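Local coordinates for protein IS607 family transposase IS1535 (Mycobacterium tuberculosis, PDB 6DGB) that probably binds DNA and exchanges its strands during transposition as a serine recombinase, present here as its C-terminal catalytic domain, at residues V2-S10 and A62-L73; V105-C116 and A125-V133. All blocks are in the same frame, centred on the assembly; numbering follows the deposited sequence.

Contact 1: residues V2-S10 and A62-L73; sequences VVLYARVSS and ARVIVVEHRDRL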
loop_
_atom_site.group_PDB
_atom_site.type_symbol
_atom_site.label_atom_id
_atom_site.label_comp_id
_atom_site.label_asym_id
_atom_site.label_seq_id
_atom_site.Cartn_x
_atom_site.Cartn_y
_atom_site.Cartn_z
ATOM N N VAL A 2 3.754 -18.262 14.331
ATOM C CA VAL A 2 2.459 -17.804 13.833
ATOM C C VAL A 2 2.138 -16.552 14.629
ATOM O O VAL A 2 2.215 -16.569 15.855
ATOM C CB VAL A 2 1.330 -18.886 13.930
ATOM C CG1 VAL A 2 -0.002 -18.371 13.385
ATOM C CG2 VAL A 2 1.720 -20.183 13.226
ATOM N N VAL A 3 1.834 -15.452 13.931
ATOM C CA VAL A 3 1.538 -14.154 14.542
ATOM C C VAL A 3 0.093 -13.827 14.252
ATOM O O VAL A 3 -0.326 -13.858 13.099
ATOM C CB VAL A 3 2.490 -13.002 14.067
ATOM C CG1 VAL A 3 2.243 -11.718 14.843
ATOM C CG2 VAL A 3 3.946 -13.395 14.199
ATOM N N LEU A 4 -0.679 -13.541 15.294
ATOM C CA LEU A 4 -2.050 -13.127 15.101
ATOM C C LEU A 4 -1.979 -11.617 15.182
ATOM O O LEU A 4 -1.328 -11.095 16.086
ATOM C CB LEU A 4 -2.987 -13.725 16.135
ATOM C CG LEU A 4 -2.997 -15.256 16.292
ATOM C CD1 LEU A 4 -4.062 -15.680 17.274
ATOM C CD2 LEU A 4 -3.224 -15.974 14.983
ATOM N N TYR A 5 -2.536 -10.919 14.172
ATOM C CA TYR A 5 -2.453 -9.465 14.097
ATOM C C TYR A 5 -3.828 -8.786 13.911
ATOM O O TYR A 5 -4.586 -9.126 13.006
ATOM C CB TYR A 5 -1.441 -9.069 13.010
ATOM C CG TYR A 5 -1.280 -7.580 12.816
ATOM C CD1 TYR A 5 -0.351 -6.855 13.557
ATOM C CD2 TYR A 5 -2.018 -6.901 11.851
ATOM C CE1 TYR A 5 -0.195 -5.482 13.380
ATOM C CE2 TYR A 5 -1.861 -5.528 11.653
ATOM C CZ TYR A 5 -0.944 -4.823 12.416
ATOM O OH TYR A 5 -0.798 -3.474 12.203
ATOM N N ALA A 6 -4.128 -7.818 14.796
ATOM C CA ALA A 6 -5.362 -7.018 14.859
ATOM C C ALA A 6 -5.035 -5.543 14.712
ATOM O O ALA A 6 -4.089 -5.059 15.332
ATOM C CB ALA A 6 -6.066 -7.249 16.190
ATOM N N ARG A 7 -5.812 -4.831 13.890
ATOM C CA ARG A 7 -5.642 -3.387 13.692
ATOM C C ARG A 7 -6.961 -2.625 13.739
ATOM O O ARG A 7 -8.011 -3.139 13.348
ATOM C CB ARG A 7 -4.838 -3.026 12.412
ATOM C CG ARG A 7 -4.318 -1.572 12.404
ATOM C CD ARG A 7 -3.878 -1.048 11.055
ATOM N NE ARG A 7 -4.758 -1.441 9.956
ATOM C CZ ARG A 7 -5.824 -0.760 9.547
ATOM N NH1 ARG A 7 -6.150 0.391 10.128
ATOM N NH2 ARG A 7 -6.564 -1.216 8.545
ATOM N N VAL A 8 -6.870 -1.382 14.216
ATOM C CA VAL A 8 -7.943 -0.406 14.301
ATOM C C VAL A 8 -7.362 1.026 14.000
ATOM O O VAL A 8 -6.193 1.295 14.306
ATOM C CB VAL A 8 -8.682 -0.614 15.647
ATOM C CG1 VAL A 8 -8.802 0.651 16.481
ATOM C CG2 VAL A 8 -10.029 -1.291 15.431
ATOM N N SER A 9 -8.147 1.891 13.321
ATOM C CA SER A 9 -7.725 3.250 12.920
ATOM C C SER A 9 -7.592 4.255 14.068
ATOM O O SER A 9 -6.560 4.927 14.178
ATOM C CB SER A 9 -8.655 3.823 11.852
ATOM O OG SER A 9 -8.404 3.251 10.581
ATOM N N SER A 10 -8.653 4.392 14.881
ATOM C CA SER A 10 -8.712 5.331 16.000
ATOM C C SER A 10 -8.938 4.585 17.293
ATOM O O SER A 10 -9.638 3.569 17.283
ATOM C CB SER A 10 -9.847 6.332 15.788
ATOM O OG SER A 10 -10.214 7.004 16.983
ATOM N N ALA A 62 8.512 -14.786 11.814
ATOM C CA ALA A 62 7.055 -14.625 11.673
ATOM C C ALA A 62 6.697 -15.182 10.295
ATOM O O ALA A 62 6.550 -14.428 9.323
ATOM C CB ALA A 62 6.666 -13.152 11.807
ATOM N N ARG A 63 6.666 -16.531 10.200
ATOM C CA ARG A 63 6.412 -17.268 8.960
ATOM C C ARG A 63 4.960 -17.137 8.524
ATOM O O ARG A 63 4.697 -17.085 7.332
ATOM C CB ARG A 63 6.818 -18.747 9.099
ATOM C CG ARG A 63 7.156 -19.438 7.763
ATOM C CD ARG A 63 8.507 -20.124 7.777
ATOM N NE ARG A 63 9.562 -19.153 8.037
ATOM C CZ ARG A 63 10.416 -18.695 7.132
ATOM N NH1 ARG A 63 10.376 -19.147 5.885
ATOM N NH2 ARG A 63 11.324 -17.790 7.469
ATOM N N VAL A 64 4.023 -17.106 9.479
ATOM C CA VAL A 64 2.600 -16.998 9.200
ATOM C C VAL A 64 2.048 -15.782 9.936
ATOM O O VAL A 64 2.246 -15.632 11.136
ATOM C CB VAL A 64 1.876 -18.339 9.519
ATOM C CG1 VAL A 64 0.377 -18.163 9.737
ATOM C CG2 VAL A 64 2.121 -19.351 8.415
ATOM N N ILE A 65 1.418 -14.891 9.189
ATOM C CA ILE A 65 0.815 -13.669 9.704
ATOM C C ILE A 65 -0.676 -13.769 9.426
ATOM O O ILE A 65 -1.112 -13.713 8.265
ATOM C CB ILE A 65 1.465 -12.393 9.089
ATOM C CG1 ILE A 65 2.984 -12.331 9.431
ATOM C CG2 ILE A 65 0.720 -11.123 9.556
ATOM C CD1 ILE A 65 3.737 -11.419 8.691
ATOM N N VAL A 66 -1.448 -13.923 10.493
ATOM C CA VAL A 66 -2.893 -14.097 10.425
ATOM C C VAL A 66 -3.616 -12.777 10.739
ATOM O O VAL A 66 -3.415 -12.174 11.803
ATOM C CB VAL A 66 -3.374 -15.303 11.310
ATOM C CG1 VAL A 66 -4.842 -15.645 11.068
ATOM C CG2 VAL A 66 -2.506 -16.538 11.095
ATOM N N VAL A 67 -4.461 -12.345 9.788
ATOM C CA VAL A 67 -5.356 -11.179 9.889
ATOM C C VAL A 67 -6.837 -11.590 9.771
ATOM O O VAL A 67 -7.125 -12.620 9.159
ATOM C CB VAL A 67 -5.022 -10.071 8.865
ATOM C CG1 VAL A 67 -3.856 -9.233 9.346
ATOM C CG2 VAL A 67 -4.797 -10.634 7.466
ATOM N N GLU A 68 -7.773 -10.765 10.275
ATOM C CA GLU A 68 -9.189 -11.090 10.142
ATOM C C GLU A 68 -9.598 -10.871 8.694
ATOM O O GLU A 68 -10.071 -11.808 8.057
ATOM C CB GLU A 68 -10.061 -10.296 11.112
ATOM C CG GLU A 68 -11.519 -10.720 11.050
ATOM C CD GLU A 68 -12.500 -9.928 11.890
ATOM O OE1 GLU A 68 -12.444 -8.677 11.858
ATOM O OE2 GLU A 68 -13.390 -10.560 12.506
ATOM N N HIS A 69 -9.381 -9.657 8.167
ATOM C CA HIS A 69 -9.651 -9.334 6.776
ATOM C C HIS A 69 -8.327 -8.828 6.264
ATOM O O HIS A 69 -7.469 -8.451 7.075
ATOM C CB HIS A 69 -10.715 -8.222 6.630
ATOM C CG HIS A 69 -12.083 -8.499 7.203
ATOM N ND1 HIS A 69 -12.600 -9.791 7.300
ATOM C CD2 HIS A 69 -13.014 -7.628 7.667
ATOM C CE1 HIS A 69 -13.804 -9.662 7.842
ATOM N NE2 HIS A 69 -14.095 -8.382 8.089
ATOM N N ARG A 70 -8.158 -8.808 4.918
ATOM C CA ARG A 70 -6.967 -8.309 4.204
ATOM C C ARG A 70 -6.664 -6.847 4.551
ATOM O O ARG A 70 -5.513 -6.529 4.846
ATOM C CB ARG A 70 -7.166 -8.434 2.684
ATOM C CG ARG A 70 -6.204 -9.398 2.000
ATOM C CD ARG A 70 -6.508 -9.581 0.517
ATOM N NE ARG A 70 -5.490 -10.395 -0.155
ATOM C CZ ARG A 70 -5.415 -11.722 -0.078
ATOM N NH1 ARG A 70 -6.286 -12.402 0.656
ATOM N NH2 ARG A 70 -4.462 -12.375 -0.725
ATOM N N ASP A 71 -7.704 -5.969 4.558
ATOM C CA ASP A 71 -7.601 -4.527 4.822
ATOM C C ASP A 71 -7.023 -4.151 6.190
ATOM O O ASP A 71 -6.681 -2.982 6.396
ATOM C CB ASP A 71 -8.947 -3.820 4.601
ATOM C CG ASP A 71 -10.082 -4.380 5.427
ATOM O OD1 ASP A 71 -10.778 -5.299 4.931
ATOM O OD2 ASP A 71 -10.298 -3.878 6.558
ATOM N N ARG A 72 -6.921 -5.113 7.128
ATOM C CA ARG A 72 -6.374 -4.839 8.460
ATOM C C ARG A 72 -4.857 -4.772 8.395
ATOM O O ARG A 72 -4.230 -4.045 9.171
ATOM C CB ARG A 72 -6.873 -5.847 9.505
ATOM C CG ARG A 72 -8.378 -5.881 9.666
ATOM C CD ARG A 72 -8.939 -4.686 10.404
ATOM N NE ARG A 72 -9.317 -3.608 9.484
ATOM C CZ ARG A 72 -9.387 -2.319 9.817
ATOM N NH1 ARG A 72 -9.097 -1.928 11.052
ATOM N NH2 ARG A 72 -9.741 -1.412 8.915
ATOM N N LEU A 73 -4.272 -5.522 7.451
ATOM C CA LEU A 73 -2.838 -5.525 7.247
ATOM C C LEU A 73 -2.473 -4.280 6.458
ATOM O O LEU A 73 -1.432 -3.709 6.717
ATOM C CB LEU A 73 -2.386 -6.786 6.499
ATOM C CG LEU A 73 -0.927 -7.148 6.720
ATOM C CD1 LEU A 73 -0.773 -8.066 7.897
ATOM C CD2 LEU A 73 -0.360 -7.808 5.529
HETATM O O HOH W 1 -7.109 -8.895 12.145
#

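Contact 2: residues V105-C116 and A125-V133; sequences VCDMIEVLTGMC and ARNRAMRAV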
loop_
_atom_site.group_PDB
_atom_site.type_symbol
_atom_site.label_atom_id
_atom_site.label_comp_id
_atom_site.label_asym_id
_atom_site.label_seq_id
_atom_site.Cartn_x
_atom_site.Cartn_y
_atom_site.Cartn_z
ATOM N N VAL A 105 -14.348 5.306 5.435
ATOM C CA VAL A 105 -14.719 6.723 5.333
ATOM C C VAL A 105 -13.647 7.596 6.013
ATOM O O VAL A 105 -13.261 8.637 5.473
ATOM C CB VAL A 105 -16.176 6.971 5.824
ATOM C CG1 VAL A 105 -16.476 6.240 7.141
ATOM C CG2 VAL A 105 -16.529 8.458 5.890
ATOM N N CYS A 106 -13.090 7.120 7.129
ATOM C CA CYS A 106 -12.001 7.801 7.817
ATOM C C CYS A 106 -10.722 7.667 7.009
ATOM O O CYS A 106 -9.886 8.569 7.053
ATOM C CB CYS A 106 -11.837 7.286 9.243
ATOM S SG CYS A 106 -13.070 7.942 10.391
ATOM N N ASP A 107 -10.599 6.565 6.229
ATOM C CA ASP A 107 -9.447 6.300 5.359
ATOM C C ASP A 107 -9.550 7.128 4.080
ATOM O O ASP A 107 -8.522 7.483 3.508
ATOM C CB ASP A 107 -9.243 4.784 5.088
ATOM C CG ASP A 107 -8.506 4.004 6.191
ATOM O OD1 ASP A 107 -8.238 4.587 7.278
ATOM O OD2 ASP A 107 -8.216 2.819 5.983
ATOM N N MET A 108 -10.789 7.493 3.672
ATOM C CA MET A 108 -11.090 8.336 2.501
ATOM C C MET A 108 -10.609 9.774 2.802
ATOM O O MET A 108 -10.058 10.445 1.928
ATOM C CB MET A 108 -12.605 8.319 2.225
ATOM C CG MET A 108 -12.986 8.401 0.763
ATOM S SD MET A 108 -14.577 7.578 0.356
ATOM C CE MET A 108 -15.768 8.782 0.978
ATOM N N ILE A 109 -10.787 10.218 4.067
ATOM C CA ILE A 109 -10.352 11.533 4.543
ATOM C C ILE A 109 -8.822 11.586 4.659
ATOM O O ILE A 109 -8.249 12.530 4.129
ATOM C CB ILE A 109 -11.093 11.978 5.836
ATOM C CG1 ILE A 109 -12.620 12.037 5.590
ATOM C CG2 ILE A 109 -10.565 13.334 6.347
ATOM C CD1 ILE A 109 -13.476 12.019 6.782
ATOM N N GLU A 110 -8.152 10.606 5.319
ATOM C CA GLU A 110 -6.682 10.642 5.447
ATOM C C GLU A 110 -5.963 10.546 4.085
ATOM O O GLU A 110 -4.894 11.141 3.939
ATOM C CB GLU A 110 -6.118 9.638 6.472
ATOM C CG GLU A 110 -6.106 8.168 6.062
ATOM C CD GLU A 110 -6.021 7.150 7.194
ATOM O OE1 GLU A 110 -6.893 7.172 8.096
ATOM O OE2 GLU A 110 -5.120 6.282 7.141
ATOM N N VAL A 111 -6.587 9.888 3.077
ATOM C CA VAL A 111 -6.068 9.784 1.704
ATOM C C VAL A 111 -6.153 11.152 1.035
ATOM O O VAL A 111 -5.142 11.654 0.539
ATOM C CB VAL A 111 -6.809 8.685 0.871
ATOM C CG1 VAL A 111 -6.702 8.928 -0.633
ATOM C CG2 VAL A 111 -6.293 7.298 1.204
ATOM N N LEU A 112 -7.365 11.721 0.984
ATOM C CA LEU A 112 -7.628 13.012 0.382
ATOM C C LEU A 112 -6.849 14.129 1.060
ATOM O O LEU A 112 -6.375 15.003 0.345
ATOM C CB LEU A 112 -9.126 13.320 0.383
ATOM C CG LEU A 112 -9.946 12.774 -0.773
ATOM C CD1 LEU A 112 -11.389 12.520 -0.333
ATOM C CD2 LEU A 112 -9.886 13.729 -1.988
ATOM N N THR A 113 -6.659 14.084 2.405
ATOM C CA THR A 113 -5.875 15.102 3.113
ATOM C C THR A 113 -4.446 15.133 2.555
ATOM O O THR A 113 -4.017 16.179 2.070
ATOM C CB THR A 113 -5.917 14.931 4.648
ATOM O OG1 THR A 113 -7.261 15.080 5.099
ATOM C CG2 THR A 113 -5.056 15.964 5.378
ATOM N N GLY A 114 -3.759 13.986 2.587
ATOM C CA GLY A 114 -2.381 13.828 2.122
ATOM C C GLY A 114 -2.157 14.163 0.664
ATOM O O GLY A 114 -1.138 14.763 0.310
ATOM N N MET A 115 -3.134 13.792 -0.175
ATOM C CA MET A 115 -3.131 14.050 -1.603
ATOM C C MET A 115 -3.409 15.528 -1.881
ATOM O O MET A 115 -2.822 16.071 -2.809
ATOM C CB MET A 115 -4.101 13.112 -2.317
ATOM C CG MET A 115 -3.644 11.633 -2.303
ATOM S SD MET A 115 -4.514 10.584 -3.518
ATOM C CE MET A 115 -3.362 9.255 -3.704
ATOM N N CYS A 116 -4.231 16.197 -1.032
ATOM C CA CYS A 116 -4.542 17.647 -1.095
ATOM C C CYS A 116 -3.333 18.445 -0.638
ATOM O O CYS A 116 -3.076 19.519 -1.172
ATOM C CB CYS A 116 -5.757 18.000 -0.234
ATOM S SG CYS A 116 -7.361 17.664 -1.002
ATOM N N ALA A 125 -5.685 21.513 4.099
ATOM C CA ALA A 125 -5.771 20.259 3.335
ATOM C C ALA A 125 -6.847 19.268 3.848
ATOM O O ALA A 125 -7.464 18.555 3.041
ATOM C CB ALA A 125 -4.402 19.587 3.252
ATOM N N ARG A 126 -7.073 19.230 5.169
ATOM C CA ARG A 126 -8.087 18.371 5.770
ATOM C C ARG A 126 -9.506 18.946 5.555
ATOM O O ARG A 126 -10.452 18.189 5.334
ATOM C CB ARG A 126 -7.798 18.117 7.252
ATOM C CG ARG A 126 -8.702 17.034 7.803
ATOM C CD ARG A 126 -8.233 16.439 9.094
ATOM N NE ARG A 126 -8.598 15.029 9.144
ATOM C CZ ARG A 126 -9.690 14.541 9.720
ATOM N NH1 ARG A 126 -10.550 15.353 10.328
ATOM N NH2 ARG A 126 -9.925 13.233 9.702
ATOM N N ASN A 127 -9.639 20.280 5.568
ATOM C CA ASN A 127 -10.912 20.934 5.296
ATOM C C ASN A 127 -11.353 20.676 3.844
ATOM O O ASN A 127 -12.535 20.438 3.621
ATOM C CB ASN A 127 -10.832 22.422 5.619
ATOM C CG ASN A 127 -10.684 22.719 7.102
ATOM O OD1 ASN A 127 -11.167 21.976 7.984
ATOM N ND2 ASN A 127 -10.033 23.834 7.402
ATOM N N ARG A 128 -10.391 20.634 2.883
ATOM C CA ARG A 128 -10.597 20.315 1.461
ATOM C C ARG A 128 -11.100 18.873 1.376
ATOM O O ARG A 128 -12.170 18.652 0.824
ATOM C CB ARG A 128 -9.284 20.432 0.655
ATOM C CG ARG A 128 -8.702 21.822 0.529
ATOM C CD ARG A 128 -7.359 21.742 -0.170
ATOM N NE ARG A 128 -6.766 23.061 -0.358
ATOM C CZ ARG A 128 -6.925 23.803 -1.453
ATOM N NH1 ARG A 128 -7.657 23.354 -2.466
ATOM N NH2 ARG A 128 -6.342 24.991 -1.550
ATOM N N ALA A 129 -10.350 17.907 1.954
ATOM C CA ALA A 129 -10.701 16.490 2.039
ATOM C C ALA A 129 -12.102 16.269 2.634
ATOM O O ALA A 129 -12.802 15.356 2.199
ATOM C CB ALA A 129 -9.680 15.763 2.892
ATOM N N MET A 130 -12.503 17.095 3.628
ATOM C CA MET A 130 -13.806 17.016 4.310
ATOM C C MET A 130 -14.972 17.403 3.402
ATOM O O MET A 130 -16.002 16.738 3.435
ATOM C CB MET A 130 -13.824 17.891 5.570
ATOM C CG MET A 130 -12.884 17.434 6.676
ATOM S SD MET A 130 -13.165 15.787 7.326
ATOM C CE MET A 130 -14.702 16.050 8.240
ATOM N N ARG A 131 -14.821 18.486 2.618
ATOM C CA ARG A 131 -15.838 18.951 1.668
ATOM C C ARG A 131 -15.939 17.948 0.509
ATOM O O ARG A 131 -17.014 17.777 -0.073
ATOM C CB ARG A 131 -15.476 20.319 1.084
ATOM C CG ARG A 131 -15.424 21.493 2.058
ATOM C CD ARG A 131 -14.872 22.774 1.419
ATOM N NE ARG A 131 -13.816 22.503 0.431
ATOM C CZ ARG A 131 -12.716 23.233 0.246
ATOM N NH1 ARG A 131 -12.468 24.287 1.020
ATOM N NH2 ARG A 131 -11.836 22.892 -0.692
ATOM N N ALA A 132 -14.803 17.304 0.164
ATOM C CA ALA A 132 -14.688 16.310 -0.903
ATOM C C ALA A 132 -15.408 15.022 -0.550
ATOM O O ALA A 132 -16.208 14.570 -1.368
ATOM C CB ALA A 132 -13.228 16.024 -1.220
ATOM N N VAL A 133 -15.145 14.437 0.661
ATOM C CA VAL A 133 -15.791 13.213 1.159
ATOM C C VAL A 133 -17.303 13.452 1.243
ATOM O O VAL A 133 -18.093 12.543 0.991
ATOM C CB VAL A 133 -15.139 12.718 2.489
ATOM C CG1 VAL A 133 -16.106 11.926 3.371
ATOM C CG2 VAL A 133 -13.891 11.900 2.193
#

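Contact 1: residues V2-S10 and A62-L73
R72 NH1 is held by two acceptors: it gives a hydrogen bond to R7 O at 2.8 Å and forms a salt bridge with D103. R7 O lies in the guanidinium plane of R72, although the nitrogen stands well above the plane of that carbonyl. R7 repays the bond with its side chain. Its NE donates to R72 O over 2.8 Å, and its NH2 reaches D71 O at the same length, so one flat group clamps two successive carbonyls. A bend at chi3 (41°) lets the long chain present this edge. R7 NH2 then sits over the centre of the R72 guanidinium, the two planes 39° apart. The acceptors around them probably ease this closeness of like charges: D71 OD2 forms a salt bridge with R72 NE at 3.1 Å, while D71 O and R72 O take the N-H groups of R7. Arginine suits both places because it bonds in several directions within one plane.

Toward the start of both segments the pairing becomes regular parallel sheet: V64 O takes V3 N, V3 O takes V66 N at 2.8 Å, and V66 O takes Y5 N. These are central strands of the four-stranded alpha/beta resolvase-type domain, where the Y-A-R-V-S and D-R-L sequences are consistent with the active-site motifs of serine recombinases. Beyond V66 the strands part, and a water bridges Y5 O and E68 N.

Beta-branched valines fit such extended strands. On one face L4 CD2 lies alongside V66 CB at 3.7 Å, where L24 of helix 14-30 packs against both residues; on the other, V3 CG2 meets A62 CB at 3.6 Å, and I56 of helix 51-58 touches V3 and I65. Y5, its CG anti to the backbone N (chi1 179°), brings its ring edge to R72 O, runs beside V67 CG1 and sends its OH to E41.

Contact 2: residues V105-C116 and A125-V133
I109 and V133 interlock as knobs into holes, each lodged among four residues of the opposite helix, in a helical hairpin whose arms cross at 130°. I109 falls among R126, A129, M130 and V133, while V133 fits between V105, M108, I109 and L112. At the tight centre the backbones come close because A129 is small: its CB rests on L112 CB at 3.5 Å. From V133, the CG2 branch does most of the touching, reaching both L112 CD1 and I109 CG1 at 3.6 Å and M108 CB and CE at 3.8 Å; with CG1 anti to the backbone N (chi1 153°), CG2 is left beside that N and turned to these partners. Nearer the turn, A125 packs against C116, whose SG meets R128 CB at 3.8 Å.

The flank formed by R126 and M130 is different, since both residues are exposed. Here long flexible chains lie over the apolar core: one face of the R126 guanidinium lies over I109 CG2, and M130 SD comes near I109, although the model places its chain too close to R126 O for the position to be sure. Helix 104-120 carries a further interface, with M108 and V111 packing on L112 and V111 of the second subunit.

No hydrogen bond joins segments 105-116 and 125-133. T113, at the border of core and flank, turns its hydroxyl back along its own helix: I109 O accepts from both T113 N and, at 2.9 Å, T113 OG1, which stands above the carbonyl plane.

Overall arrangement
From the N terminus, strand 3-8 waits through helix 14-30, edge strand 37-42 and helix 51-58 before residues 62-73 return beside it, so contact 1 closes a long excursion and joins the two central strands of the sheet. The chain then adds helix 78-86 and the other edge strand, 91-94, and leaves the sheet. Contact 2 follows in series, neither nested in contact 1 nor crossing it, and closes a short turn between helices 104-120 and 125-135. The contact centres are about 25 Å apart, yet S9 packs against D107, bringing the residue that follows the first strand to the beginning of the long helix, in the helical part that packs against the second subunit.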